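Local structure of putative transcriptional regulator, LysR family (Vibrio parahaemolyticus, 3OXN) at residues L64-P76 with P191-E203. The protein is a putative LysR-family transcriptional regulator that probably binds DNA through a helix-turn-helix domain absent from this construct, which holds the putative effector-binding domain. Numbering follows the deposited sequence.
Sequences LTYEGADLAICRP and PFDYSMIWHARCE
R201 grips the carbonyl oxygen of T65 end-on with both terminal nitrogens, so that one acceptor in helix 60-65 takes two hydrogen bonds. R201 NH2 lies 3.1 Å from T65 O, on a lone pair in the carbonyl plane, whereas R201 NH1 sits above it. H199 packs alongside: one face of its imidazole lies under R201 NE, its ND1 accepts a hydrogen bond from R201 N, and T65 OG1, itself bonded to S61 O, meets the ring edge 3.3 Å from H199 CD2. Beyond this end, strands 71-74 and 194-199 run antiparallel at 156° inside the mixed sheet of one lobe of the periplasmic-binding-protein-like LysR effector domain. A72 and I197 are a hydrogen-bonded pair, I73 and selenomethionine M196 a non-hydrogen-bonded one. On the A72 face, I197 turns CD1 toward P76 CG, tip to tip, while its CG2, anti to the backbone N, meets L64 CD1 at 3.8 Å. On the I73 face, L71 CD1 lies across M196 CB at 3.5 Å and touches W198 CE3; helix 206-227 packs on M196. Y194 lays one ring face over C74 CA, 4.0 Å from the ring centroid in a CH-pi contact, with I73 CG2 at its edge; its hydroxyl bonds T26 OG1.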
ATOM      1  N   LEU A  64     -11.369   1.723  14.876  1.00 32.71           N
ATOM      2  CA  LEU A  64     -12.604   2.494  14.792  1.00 32.41           C
ATOM      3  C   LEU A  64     -12.975   3.097  16.144  1.00 31.34           C
ATOM      4  O   LEU A  64     -13.512   4.205  16.217  1.00 32.11           O
ATOM      5  CB  LEU A  64     -13.759   1.634  14.271  1.00 32.16           C
ATOM      6  CG  LEU A  64     -13.662   1.046  12.869  1.00 29.26           C
ATOM      7  CD1 LEU A  64     -14.744   0.002  12.752  1.00 31.08           C
ATOM      8  CD2 LEU A  64     -13.780   2.101  11.786  1.00 25.30           C
ATOM      9  N   THR A  65     -12.694   2.364  17.214  1.00 32.00           N
ATOM     10  CA  THR A  65     -13.051   2.813  18.561  1.00 33.96           C
ATOM     11  C   THR A  65     -12.104   3.863  19.168  1.00 31.90           C
ATOM     12  O   THR A  65     -12.552   4.878  19.696  1.00 33.35           O
ATOM     13  CB  THR A  65     -13.154   1.632  19.526  1.00 31.93           C
ATOM     14  OG1 THR A  65     -14.067   0.673  18.990  1.00 33.86           O
ATOM     15  CG2 THR A  65     -13.655   2.092  20.875  1.00 31.60           C
ATOM     16  N   TYR A  66     -10.803   3.643  19.095  1.00 29.67           N
ATOM     17  CA  TYR A  66      -9.899   4.534  19.814  1.00 32.40           C
ATOM     18  C   TYR A  66      -9.076   5.473  18.945  1.00 29.34           C
ATOM     19  O   TYR A  66      -8.737   6.563  19.376  1.00 31.31           O
ATOM     20  CB  TYR A  66      -8.980   3.731  20.740  1.00 32.26           C
ATOM     21  CG  TYR A  66      -9.731   2.958  21.785  1.00 30.80           C
ATOM     22  CD1 TYR A  66     -10.280   3.598  22.881  1.00 32.53           C
ATOM     23  CD2 TYR A  66      -9.907   1.589  21.669  1.00 31.69           C
ATOM     24  CE1 TYR A  66     -10.978   2.891  23.851  1.00 34.75           C
ATOM     25  CE2 TYR A  66     -10.606   0.876  22.628  1.00 32.40           C
ATOM     26  CZ  TYR A  66     -11.132   1.532  23.716  1.00 33.35           C
ATOM     27  OH  TYR A  66     -11.817   0.835  24.671  1.00 35.80           O
ATOM     28  N   GLU A  67      -8.760   5.062  17.727  1.00 30.89           N
ATOM     29  CA  GLU A  67      -7.825   5.814  16.899  1.00 31.44           C
ATOM     30  C   GLU A  67      -8.512   6.851  16.008  1.00 33.62           C
ATOM     31  O   GLU A  67      -7.836   7.562  15.272  1.00 33.26           O
ATOM     32  CB  GLU A  67      -7.025   4.858  16.007  1.00 36.15           C
ATOM     33  CG  GLU A  67      -6.754   3.484  16.619  1.00 37.28           C
ATOM     34  CD  GLU A  67      -5.284   3.236  16.937  1.00 38.34           C
ATOM     35  OE1 GLU A  67      -4.419   4.047  16.532  1.00 39.38           O
ATOM     36  OE2 GLU A  67      -4.999   2.212  17.587  1.00 39.07           O
ATOM     37  N   GLY A  68      -9.844   6.926  16.048  1.00 30.48           N
ATOM     38  CA  GLY A  68     -10.564   7.920  15.262  1.00 31.83           C
ATOM     39  C   GLY A  68     -10.961   7.531  13.834  1.00 35.39           C
ATOM     40  O   GLY A  68     -11.242   8.402  12.997  1.00 35.26           O
ATOM     41  N   ALA A  69     -10.989   6.229  13.545  1.00 30.83           N
ATOM     42  CA  ALA A  69     -11.385   5.748  12.228  1.00 31.22           C
ATOM     43  C   ALA A  69     -12.904   5.855  12.076  1.00 30.69           C
ATOM     44  O   ALA A  69     -13.648   5.338  12.898  1.00 28.88           O
ATOM     45  CB  ALA A  69     -10.922   4.319  12.027  1.00 30.02           C
ATOM     46  N   ASP A  70     -13.362   6.549  11.040  1.00 31.76           N
ATOM     47  CA  ASP A  70     -14.798   6.742  10.851  1.00 36.05           C
ATOM     48  C   ASP A  70     -15.465   5.475  10.328  1.00 34.23           C
ATOM     49  O   ASP A  70     -16.531   5.083  10.799  1.00 34.21           O
ATOM     50  CB  ASP A  70     -15.084   7.932   9.928  1.00 36.05           C
ATOM     51  CG  ASP A  70     -15.042   9.260  10.666  1.00 39.21           C
ATOM     52  OD1 ASP A  70     -15.363   9.277  11.879  1.00 36.51           O
ATOM     53  OD2 ASP A  70     -14.705  10.290  10.034  1.00 40.30           O
ATOM     54  N   LEU A  71     -14.798   4.828   9.376  1.00 32.59           N
ATOM     55  CA  LEU A  71     -15.295   3.631   8.709  1.00 30.78           C
ATOM     56  C   LEU A  71     -14.105   2.726   8.391  1.00 30.49           C
ATOM     57  O   LEU A  71     -12.998   3.201   8.123  1.00 30.68           O
ATOM     58  CB  LEU A  71     -15.988   4.037   7.404  1.00 30.39           C
ATOM     59  CG  LEU A  71     -16.573   2.979   6.475  1.00 29.09           C
ATOM     60  CD1 LEU A  71     -17.747   2.260   7.112  1.00 27.69           C
ATOM     61  CD2 LEU A  71     -16.997   3.644   5.175  1.00 29.17           C
ATOM     62  N   ALA A  72     -14.321   1.420   8.419  1.00 29.74           N
ATOM     63  CA  ALA A  72     -13.286   0.489   7.999  1.00 27.03           C
ATOM     64  C   ALA A  72     -13.792  -0.306   6.801  1.00 29.63           C
ATOM     65  O   ALA A  72     -14.925  -0.795   6.819  1.00 29.36           O
ATOM     66  CB  ALA A  72     -12.926  -0.436   9.145  1.00 26.34           C
ATOM     67  N   ILE A  73     -12.977  -0.424   5.753  1.00 28.74           N
ATOM     68  CA  ILE A  73     -13.318  -1.336   4.657  1.00 28.17           C
ATOM     69  C   ILE A  73     -12.336  -2.519   4.554  1.00 29.91           C
ATOM     70  O   ILE A  73     -11.158  -2.331   4.229  1.00 31.08           O
ATOM     71  CB  ILE A  73     -13.397  -0.621   3.304  1.00 25.56           C
ATOM     72  CG1 ILE A  73     -14.355   0.576   3.388  1.00 28.71           C
ATOM     73  CG2 ILE A  73     -13.803  -1.622   2.213  1.00 24.81           C
ATOM     74  CD1 ILE A  73     -14.313   1.531   2.173  1.00 26.63           C
ATOM     75  N   CYS A  74     -12.821  -3.729   4.829  1.00 25.71           N
ATOM     76  CA  CYS A  74     -11.976  -4.908   4.796  1.00 26.74           C
ATOM     77  C   CYS A  74     -12.794  -6.179   4.864  1.00 28.78           C
ATOM     78  O   CYS A  74     -14.004  -6.155   4.763  1.00 27.28           O
ATOM     79  CB  CYS A  74     -11.055  -4.899   6.006  1.00 31.75           C
ATOM     80  SG  CYS A  74     -11.915  -5.211   7.581  1.00 28.97           S
ATOM     81  N   ARG A  75     -12.099  -7.295   5.051  1.00 33.75           N
ATOM     82  CA  ARG A  75     -12.717  -8.556   5.438  1.00 31.15           C
ATOM     83  C   ARG A  75     -12.386  -8.853   6.903  1.00 33.73           C
ATOM     84  O   ARG A  75     -11.327  -9.394   7.202  1.00 36.51           O
ATOM     85  CB  ARG A  75     -12.181  -9.681   4.568  1.00 28.81           C
ATOM     86  CG  ARG A  75     -13.027 -10.914   4.613  1.00 33.29           C
ATOM     87  CD  ARG A  75     -12.302 -12.122   4.060  1.00 34.12           C
ATOM     88  NE  ARG A  75     -11.992 -13.080   5.119  1.00 37.93           N
ATOM     89  CZ  ARG A  75     -12.807 -14.066   5.475  1.00 36.95           C
ATOM     90  NH1 ARG A  75     -13.973 -14.222   4.848  1.00 35.15           N
ATOM     91  NH2 ARG A  75     -12.458 -14.891   6.448  1.00 36.42           N
ATOM     92  N   PRO A  76     -13.280  -8.485   7.829  1.00 34.54           N
ATOM     93  CA  PRO A  76     -13.050  -8.789   9.248  1.00 38.21           C
ATOM     94  C   PRO A  76     -12.751 -10.266   9.467  1.00 40.81           C
ATOM     95  O   PRO A  76     -13.573 -11.108   9.103  1.00 41.74           O
ATOM     96  CB  PRO A  76     -14.388  -8.457   9.900  1.00 35.22           C
ATOM     97  CG  PRO A  76     -15.011  -7.475   8.997  1.00 37.91           C
ATOM     98  CD  PRO A  76     -14.574  -7.824   7.606  1.00 32.76           C
ATOM     99  N   PRO A 191     -15.444 -17.241  -3.477  1.00 44.33           N
ATOM    100  CA  PRO A 191     -15.331 -15.824  -3.111  1.00 45.85           C
ATOM    101  C   PRO A 191     -15.681 -15.531  -1.644  1.00 44.43           C
ATOM    102  O   PRO A 191     -16.721 -15.981  -1.139  1.00 44.72           O
ATOM    103  CB  PRO A 191     -16.346 -15.151  -4.048  1.00 42.33           C
ATOM    104  CG  PRO A 191     -16.282 -15.983  -5.284  1.00 43.69           C
ATOM    105  CD  PRO A 191     -15.968 -17.414  -4.844  1.00 42.47           C
ATOM    106  N   PHE A 192     -14.790 -14.797  -0.976  1.00 39.27           N
ATOM    107  CA  PHE A 192     -15.063 -14.247   0.341  1.00 35.12           C
ATOM    108  C   PHE A 192     -15.769 -12.941   0.113  1.00 34.28           C
ATOM    109  O   PHE A 192     -15.871 -12.500  -1.028  1.00 34.49           O
ATOM    110  CB  PHE A 192     -13.770 -14.027   1.140  1.00 34.31           C
ATOM    111  CG  PHE A 192     -12.695 -13.227   0.420  1.00 30.50           C
ATOM    112  CD1 PHE A 192     -12.637 -11.845   0.532  1.00 33.57           C
ATOM    113  CD2 PHE A 192     -11.697 -13.861  -0.298  1.00 31.67           C
ATOM    114  CE1 PHE A 192     -11.614 -11.102  -0.100  1.00 32.58           C
ATOM    115  CE2 PHE A 192     -10.676 -13.122  -0.932  1.00 32.79           C
ATOM    116  CZ  PHE A 192     -10.639 -11.744  -0.832  1.00 28.81           C
ATOM    117  N   ASP A 193     -16.267 -12.310   1.167  1.00 30.75           N
ATOM    118  CA  ASP A 193     -16.816 -10.981   0.943  1.00 33.81           C
ATOM    119  C   ASP A 193     -16.219  -9.875   1.786  1.00 35.36           C
ATOM    120  O   ASP A 193     -15.849 -10.079   2.951  1.00 36.27           O
ATOM    121  CB  ASP A 193     -18.358 -10.943   0.928  1.00 39.96           C
ATOM    122  CG  ASP A 193     -18.989 -11.980   1.835  1.00 45.04           C
ATOM    123  OD1 ASP A 193     -20.053 -12.528   1.441  1.00 44.09           O
ATOM    124  OD2 ASP A 193     -18.421 -12.240   2.927  1.00 43.24           O
ATOM    125  N   TYR A 194     -16.090  -8.711   1.144  1.00 33.96           N
ATOM    126  CA  TYR A 194     -15.613  -7.492   1.779  1.00 31.68           C
ATOM    127  C   TYR A 194     -16.799  -6.766   2.379  1.00 29.53           C
ATOM    128  O   TYR A 194     -17.944  -7.060   2.051  1.00 26.58           O
ATOM    129  CB  TYR A 194     -14.933  -6.584   0.757  1.00 30.13           C
ATOM    130  CG  TYR A 194     -13.451  -6.425   0.937  1.00 31.62           C
ATOM    131  CD1 TYR A 194     -12.625  -7.532   1.047  1.00 34.00           C
ATOM    132  CD2 TYR A 194     -12.868  -5.158   0.979  1.00 33.01           C
ATOM    133  CE1 TYR A 194     -11.251  -7.388   1.202  1.00 34.07           C
ATOM    134  CE2 TYR A 194     -11.493  -4.993   1.125  1.00 30.85           C
ATOM    135  CZ  TYR A 194     -10.684  -6.116   1.236  1.00 33.08           C
ATOM    136  OH  TYR A 194      -9.314  -5.980   1.381  1.00 32.37           O
ATOM    137  N   SER A 195     -16.502  -5.810   3.255  1.00 33.75           N
ATOM    138  CA  SER A 195     -17.519  -5.079   4.011  1.00 33.15           C
ATOM    139  C   SER A 195     -17.061  -3.709   4.514  1.00 27.77           C
ATOM    140  O   SER A 195     -15.893  -3.365   4.450  1.00 24.78           O
ATOM    141  CB  SER A 195     -18.038  -5.925   5.187  1.00 31.13           C
ATOM    142  OG  SER A 195     -17.182  -7.007   5.472  1.00 30.68           O
HETATM  143  N   MSE A 196     -18.024  -2.913   4.967  1.00 31.98           N
HETATM  144  CA  MSE A 196     -17.735  -1.690   5.684  1.00 29.61           C
HETATM  145  C   MSE A 196     -17.900  -2.020   7.142  1.00 29.03           C
HETATM  146  O   MSE A 196     -18.752  -2.831   7.496  1.00 29.04           O
HETATM  147  CB  MSE A 196     -18.727  -0.613   5.318  1.00 29.38           C
HETATM  148  CG  MSE A 196     -18.558  -0.042   3.938  1.00 32.88           C
HETATM  149 SE   MSE A 196     -19.961   1.308   3.625  1.00 47.09          SE
HETATM  150  CE  MSE A 196     -21.544   0.207   3.945  1.00 35.41           C
ATOM    151  N   ILE A 197     -17.086  -1.406   7.986  1.00 26.20           N
ATOM    152  CA  ILE A 197     -17.236  -1.586   9.416  1.00 28.85           C
ATOM    153  C   ILE A 197     -17.184  -0.235  10.087  1.00 27.26           C
ATOM    154  O   ILE A 197     -16.359   0.598   9.732  1.00 28.21           O
ATOM    155  CB  ILE A 197     -16.134  -2.495   9.996  1.00 31.59           C
ATOM    156  CG1 ILE A 197     -15.799  -3.637   9.024  1.00 29.60           C
ATOM    157  CG2 ILE A 197     -16.540  -3.026  11.374  1.00 31.17           C
ATOM    158  CD1 ILE A 197     -16.783  -4.765   9.026  1.00 28.19           C
ATOM    159  N   TRP A 198     -18.064  -0.009  11.055  1.00 28.37           N
ATOM    160  CA  TRP A 198     -18.042   1.244  11.794  1.00 31.08           C
ATOM    161  C   TRP A 198     -18.559   1.110  13.223  1.00 32.99           C
ATOM    162  O   TRP A 198     -19.248   0.153  13.568  1.00 29.29           O
ATOM    163  CB  TRP A 198     -18.806   2.347  11.043  1.00 32.76           C
ATOM    164  CG  TRP A 198     -20.268   2.080  10.901  1.00 32.67           C
ATOM    165  CD1 TRP A 198     -21.254   2.532  11.709  1.00 32.83           C
ATOM    166  CD2 TRP A 198     -20.907   1.289   9.890  1.00 32.73           C
ATOM    167  NE1 TRP A 198     -22.468   2.082  11.269  1.00 36.26           N
ATOM    168  CE2 TRP A 198     -22.280   1.313  10.147  1.00 33.92           C
ATOM    169  CE3 TRP A 198     -20.445   0.567   8.778  1.00 33.44           C
ATOM    170  CZ2 TRP A 198     -23.208   0.641   9.352  1.00 36.30           C
ATOM    171  CZ3 TRP A 198     -21.365  -0.103   7.985  1.00 34.62           C
ATOM    172  CH2 TRP A 198     -22.728  -0.060   8.277  1.00 36.11           C
ATOM    173  N   HIS A 199     -18.217   2.103  14.040  1.00 35.38           N
ATOM    174  CA  HIS A 199     -18.669   2.180  15.423  1.00 39.37           C
ATOM    175  C   HIS A 199     -20.144   2.608  15.499  1.00 39.58           C
ATOM    176  O   HIS A 199     -20.598   3.425  14.704  1.00 39.52           O
ATOM    177  CB  HIS A 199     -17.788   3.180  16.181  1.00 38.84           C
ATOM    178  CG  HIS A 199     -17.774   2.994  17.671  1.00 41.74           C
ATOM    179  ND1 HIS A 199     -18.746   3.521  18.498  1.00 44.39           N
ATOM    180  CD2 HIS A 199     -16.883   2.383  18.484  1.00 42.09           C
ATOM    181  CE1 HIS A 199     -18.461   3.226  19.755  1.00 43.00           C
ATOM    182  NE2 HIS A 199     -17.334   2.538  19.776  1.00 43.01           N
ATOM    183  N   ALA A 200     -20.885   2.052  16.453  1.00 40.51           N
ATOM    184  CA  ALA A 200     -22.240   2.509  16.722  1.00 40.66           C
ATOM    185  C   ALA A 200     -22.258   4.036  16.768  1.00 42.43           C
ATOM    186  O   ALA A 200     -23.199   4.682  16.294  1.00 42.28           O
ATOM    187  CB  ALA A 200     -22.728   1.940  18.030  1.00 39.79           C
ATOM    188  N   ARG A 201     -21.196   4.602  17.329  1.00 40.40           N
ATOM    189  CA  ARG A 201     -21.029   6.054  17.430  1.00 43.06           C
ATOM    190  C   ARG A 201     -21.141   6.805  16.092  1.00 41.53           C
ATOM    191  O   ARG A 201     -21.357   8.022  16.076  1.00 39.21           O
ATOM    192  CB  ARG A 201     -19.691   6.379  18.107  1.00 42.62           C
ATOM    193  CG  ARG A 201     -18.896   7.484  17.420  1.00 43.74           C
ATOM    194  CD  ARG A 201     -17.411   7.115  17.336  1.00 42.28           C
ATOM    195  NE  ARG A 201     -16.868   6.869  18.667  1.00 46.26           N
ATOM    196  CZ  ARG A 201     -15.622   6.480  18.923  1.00 44.73           C
ATOM    197  NH1 ARG A 201     -14.767   6.278  17.916  1.00 44.35           N
ATOM    198  NH2 ARG A 201     -15.238   6.289  20.191  1.00 38.09           N
ATOM    199  N   CYS A 202     -20.975   6.091  14.981  1.00 36.22           N
ATOM    200  CA  CYS A 202     -21.092   6.713  13.668  1.00 38.47           C
ATOM    201  C   CYS A 202     -22.343   6.239  12.953  1.00 39.75           C
ATOM    202  O   CYS A 202     -22.526   6.515  11.766  1.00 40.79           O
ATOM    203  CB  CYS A 202     -19.878   6.400  12.790  1.00 39.45           C
ATOM    204  SG  CYS A 202     -18.339   7.217  13.243  1.00 41.13           S
ATOM    205  N   GLU A 203     -23.197   5.521  13.671  1.00 38.20           N
ATOM    206  CA  GLU A 203     -24.362   4.900  13.056  1.00 40.62           C
ATOM    207  C   GLU A 203     -25.384   5.930  12.607  1.00 46.77           C
ATOM    208  O   GLU A 203     -25.960   5.827  11.518  1.00 49.52           O
ATOM    209  CB  GLU A 203     -25.020   3.930  14.033  1.00 43.31           C
ATOM    210  CG  GLU A 203     -26.303   3.356  13.519  1.00 43.69           C
ATOM    211  CD  GLU A 203     -26.075   2.468  12.321  1.00 43.65           C
ATOM    212  OE1 GLU A 203     -25.596   1.332  12.516  1.00 43.33           O
ATOM    213  OE2 GLU A 203     -26.386   2.901  11.190  1.00 41.50           O
TER